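PDB 4UYP: cellulosomal scaffoldin adaptor protein B from Acetivibrio cellulolyticus, which carries a C-terminal type I dockerin, the calcium-binding module through which this adaptor scaffoldin docks onto a cohesin of the anchoring scaffoldin ScaC. Local coordinates for residues Ile21-Val25 / Leu26-Asn30. The protein carries 2 engineered substitutions. Residues are numbered along the deposited sequence; the frame is centred on the assembly and turned at random. Where two conformers were deposited one is given.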
ATOM      1  N   ILE B  21      -3.902  -7.181  17.990  1.00 10.85           N
ATOM      2  CA  ILE B  21      -3.106  -7.560  16.853  1.00 10.14           C
ATOM      3  C   ILE B  21      -3.945  -7.357  15.573  1.00 10.54           C
ATOM      4  O   ILE B  21      -3.388  -6.855  14.557  1.00 10.22           O
ATOM      5  CB  ILE B  21      -2.683  -9.027  16.955  1.00 10.51           C
ATOM      6  CG1 ILE B  21      -1.767  -9.208  18.188  1.00 12.86           C
ATOM      7  CG2 ILE B  21      -1.906  -9.426  15.733  1.00 10.97           C
ATOM      8  CD1 ILE B  21      -1.371 -10.683  18.451  1.00 12.11           C
ATOM      9  N   ARG B  22      -5.220  -7.760  15.600  1.00 10.20           N
ATOM     10  CA  ARG B  22      -6.079  -7.495  14.425  1.00  9.69           C
ATOM     11  C   ARG B  22      -6.154  -5.946  14.100  1.00  9.61           C
ATOM     12  O   ARG B  22      -6.088  -5.573  12.893  1.00 10.41           O
ATOM     13  CB  ARG B  22      -7.438  -8.131  14.683  1.00  9.88           C
ATOM     14  CG  ARG B  22      -8.390  -7.934  13.472  1.00 10.15           C
ATOM     15  CD  ARG B  22      -9.695  -8.655  13.775  1.00 10.68           C
ATOM     16  NE  ARG B  22     -10.438  -7.955  14.832  1.00 11.19           N
ATOM     17  CZ  ARG B  22     -11.402  -8.528  15.540  1.00 13.18           C
ATOM     18  NH1 ARG B  22     -11.700  -9.815  15.456  1.00 14.00           N
ATOM     19  NH2 ARG B  22     -12.081  -7.738  16.357  1.00 15.05           N
ATOM     20  N   ASP B  23      -6.201  -5.114  15.122  1.00  9.80           N
ATOM     21  CA  ASP B  23      -6.244  -3.628  14.874  1.00 10.88           C
ATOM     22  C   ASP B  23      -4.988  -3.265  14.166  1.00 12.12           C
ATOM     23  O   ASP B  23      -5.018  -2.356  13.276  1.00 11.35           O
ATOM     24  CB  ASP B  23      -6.321  -2.864  16.199  1.00 12.67           C
ATOM     25  CG  ASP B  23      -7.661  -2.863  16.815  1.00 17.27           C
ATOM     26  OD1 ASP B  23      -8.653  -3.271  16.209  1.00 18.42           O
ATOM     27  OD2 ASP B  23      -7.602  -2.421  18.053  1.00 22.78           O
ATOM     28  N   TYR B  24      -3.797  -3.817  14.520  1.00 10.42           N
ATOM     29  CA  TYR B  24      -2.587  -3.483  13.798  1.00 11.07           C
ATOM     30  C   TYR B  24      -2.585  -3.918  12.330  1.00 10.02           C
ATOM     31  O   TYR B  24      -2.201  -3.167  11.400  1.00 13.00           O
ATOM     32  CB  TYR B  24      -1.372  -4.162  14.532  1.00 12.92           C
ATOM     33  CG  TYR B  24      -0.034  -3.742  14.062  1.00 12.29           C
ATOM     34  CD1 TYR B  24       0.598  -4.373  12.978  1.00 13.85           C
ATOM     35  CD2 TYR B  24       0.615  -2.638  14.697  1.00 15.47           C
ATOM     36  CE1 TYR B  24       1.836  -3.944  12.501  1.00 15.15           C
ATOM     37  CE2 TYR B  24       1.885  -2.312  14.250  1.00 15.08           C
ATOM     38  CZ  TYR B  24       2.456  -2.909  13.141  1.00 15.84           C
ATOM     39  OH  TYR B  24       3.715  -2.447  12.726  1.00 17.98           O
ATOM     40  N   VAL B  25      -3.042  -5.175  12.089  1.00 10.03           N
ATOM     41  CA  VAL B  25      -3.150  -5.655  10.742  1.00 10.03           C
ATOM     42  C   VAL B  25      -4.107  -4.801   9.880  1.00  9.94           C
ATOM     43  O   VAL B  25      -3.820  -4.541   8.683  1.00 11.27           O
ATOM     44  CB  VAL B  25      -3.548  -7.150  10.800  1.00 10.31           C
ATOM     45  CG1 VAL B  25      -3.743  -7.629   9.360  1.00 11.98           C
ATOM     46  CG2 VAL B  25      -2.459  -7.981  11.470  1.00 11.05           C
ATOM     47  N   LEU B  26      -5.211  -4.403  10.489  1.00  9.53           N
ATOM     48  CA  LEU B  26      -6.222  -3.535   9.820  1.00  9.32           C
ATOM     49  C   LEU B  26      -5.691  -2.144   9.540  1.00 11.36           C
ATOM     50  O   LEU B  26      -6.268  -1.414   8.705  1.00 10.62           O
ATOM     51  CB  LEU B  26      -7.471  -3.464  10.657  1.00  9.61           C
ATOM     52  CG  LEU B  26      -8.420  -4.708  10.700  1.00  9.89           C
ATOM     53  CD1 LEU B  26      -9.409  -4.593  11.841  1.00 10.58           C
ATOM     54  CD2 LEU B  26      -9.092  -4.915   9.356  1.00  9.93           C
ATOM     55  N   GLY B  27      -4.665  -1.733  10.269  1.00 11.53           N
ATOM     56  CA  GLY B  27      -4.165  -0.351  10.102  1.00 11.20           C
ATOM     57  C   GLY B  27      -4.831   0.622  11.028  1.00 11.97           C
ATOM     58  O   GLY B  27      -4.572   1.840  10.873  1.00 13.55           O
ATOM     59  N   LYS B  28      -5.666   0.218  11.979  1.00 12.13           N
ATOM     60  CA  LYS B  28      -6.267   1.129  12.939  0.50 13.12           C
ATOM     61  C   LYS B  28      -5.212   1.679  13.910  1.00 14.39           C
ATOM     62  O   LYS B  28      -5.350   2.826  14.391  1.00 17.32           O
ATOM     63  CB  LYS B  28      -7.279   0.307  13.656  0.50 15.19           C
ATOM     64  CG  LYS B  28      -8.100   1.103  14.596  0.50 16.35           C
ATOM     65  CD  LYS B  28      -9.258   0.321  15.131  0.50 19.21           C
ATOM     66  CE  LYS B  28      -9.966   1.114  16.207  0.50 21.58           C
ATOM     67  NZ  LYS B  28     -11.356   0.597  16.163  0.50 21.22           N
ATOM     68  N   ILE B  29      -4.141   0.917  14.128  1.00 14.55           N
ATOM     69  CA  ILE B  29      -3.013   1.353  14.917  1.00 15.91           C
ATOM     70  C   ILE B  29      -1.784   1.111  14.166  1.00 18.80           C
ATOM     71  O   ILE B  29      -1.710   0.159  13.391  1.00 18.26           O
ATOM     72  CB  ILE B  29      -2.999   0.687  16.344  1.00 14.84           C
ATOM     73  CG1 ILE B  29      -2.841  -0.869  16.310  1.00 16.98           C
ATOM     74  CG2 ILE B  29      -4.237   1.027  17.134  1.00 17.33           C
ATOM     75  CD1 ILE B  29      -3.006  -1.561  17.701  1.00 19.17           C
ATOM     76  N   ASN B  30      -0.701   1.860  14.490  1.00 19.84           N
ATOM     77  CA  ASN B  30       0.586   1.729  13.844  1.00 21.89           C
ATOM     78  C   ASN B  30       1.698   1.265  14.819  1.00 21.68           C
ATOM     79  O   ASN B  30       2.826   1.010  14.412  1.00 23.79           O
ATOM     80  CB  ASN B  30       0.993   3.155  13.339  1.00 23.14           C
ATOM     81  CG  ASN B  30       0.155   3.574  12.160  1.00 25.80           C
ATOM     82  OD1 ASN B  30      -0.100   2.712  11.336  1.00 25.60           O
ATOM     83  ND2 ASN B  30      -0.375   4.768  12.152  1.00 32.21           N
TER
HETATM   84  O   HOH W   1     -10.892  -2.277  16.933  1.00 23.26           O
HETATM   85  O   HOH W   2      -0.536  -0.954  10.922  1.00 17.43           O
HETATM   86  O   HOH W   3       5.488  -0.287  13.588  1.00 43.90           O
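I29 lays its CG1 branch over the end of helix 15-26, with CG1 4.0 Å from Y24 CB and CD1 3.9 Å from D23 CB. A chi1 of 63° sets CG1 between its N and carbonyl carbon, where the branch packs against the backbone N and CA of Y24. K28 runs extended alongside D23; in one of its two conformers, K28 CD lies 3.8 Å from D23 OD1, and one water bridges D23 OD1 and K28 NZ. Here the helix ends in a Schellman motif: G27 turns to positive phi (91°), K28 N bonds to D23 O at 3.0 Å in the carbonyl plane, and I29 N adds a weak bond to the same oxygen. G27 N donates to Y24 O from well above the plane of that carbonyl. One residue before D23, R22 O accepts the helical bond from L26 N (2.8 Å), and L26 CD1 packs beside R22 CG. This end of the helix lies against the ScaC cohesin: R22 forms a salt bridge with E78 of that chain, and V25 O and L26 O accept hydrogen bonds from its R37 and S74, respectively. Waters link Y24 O to I29 O and Y24 OH to N30 O.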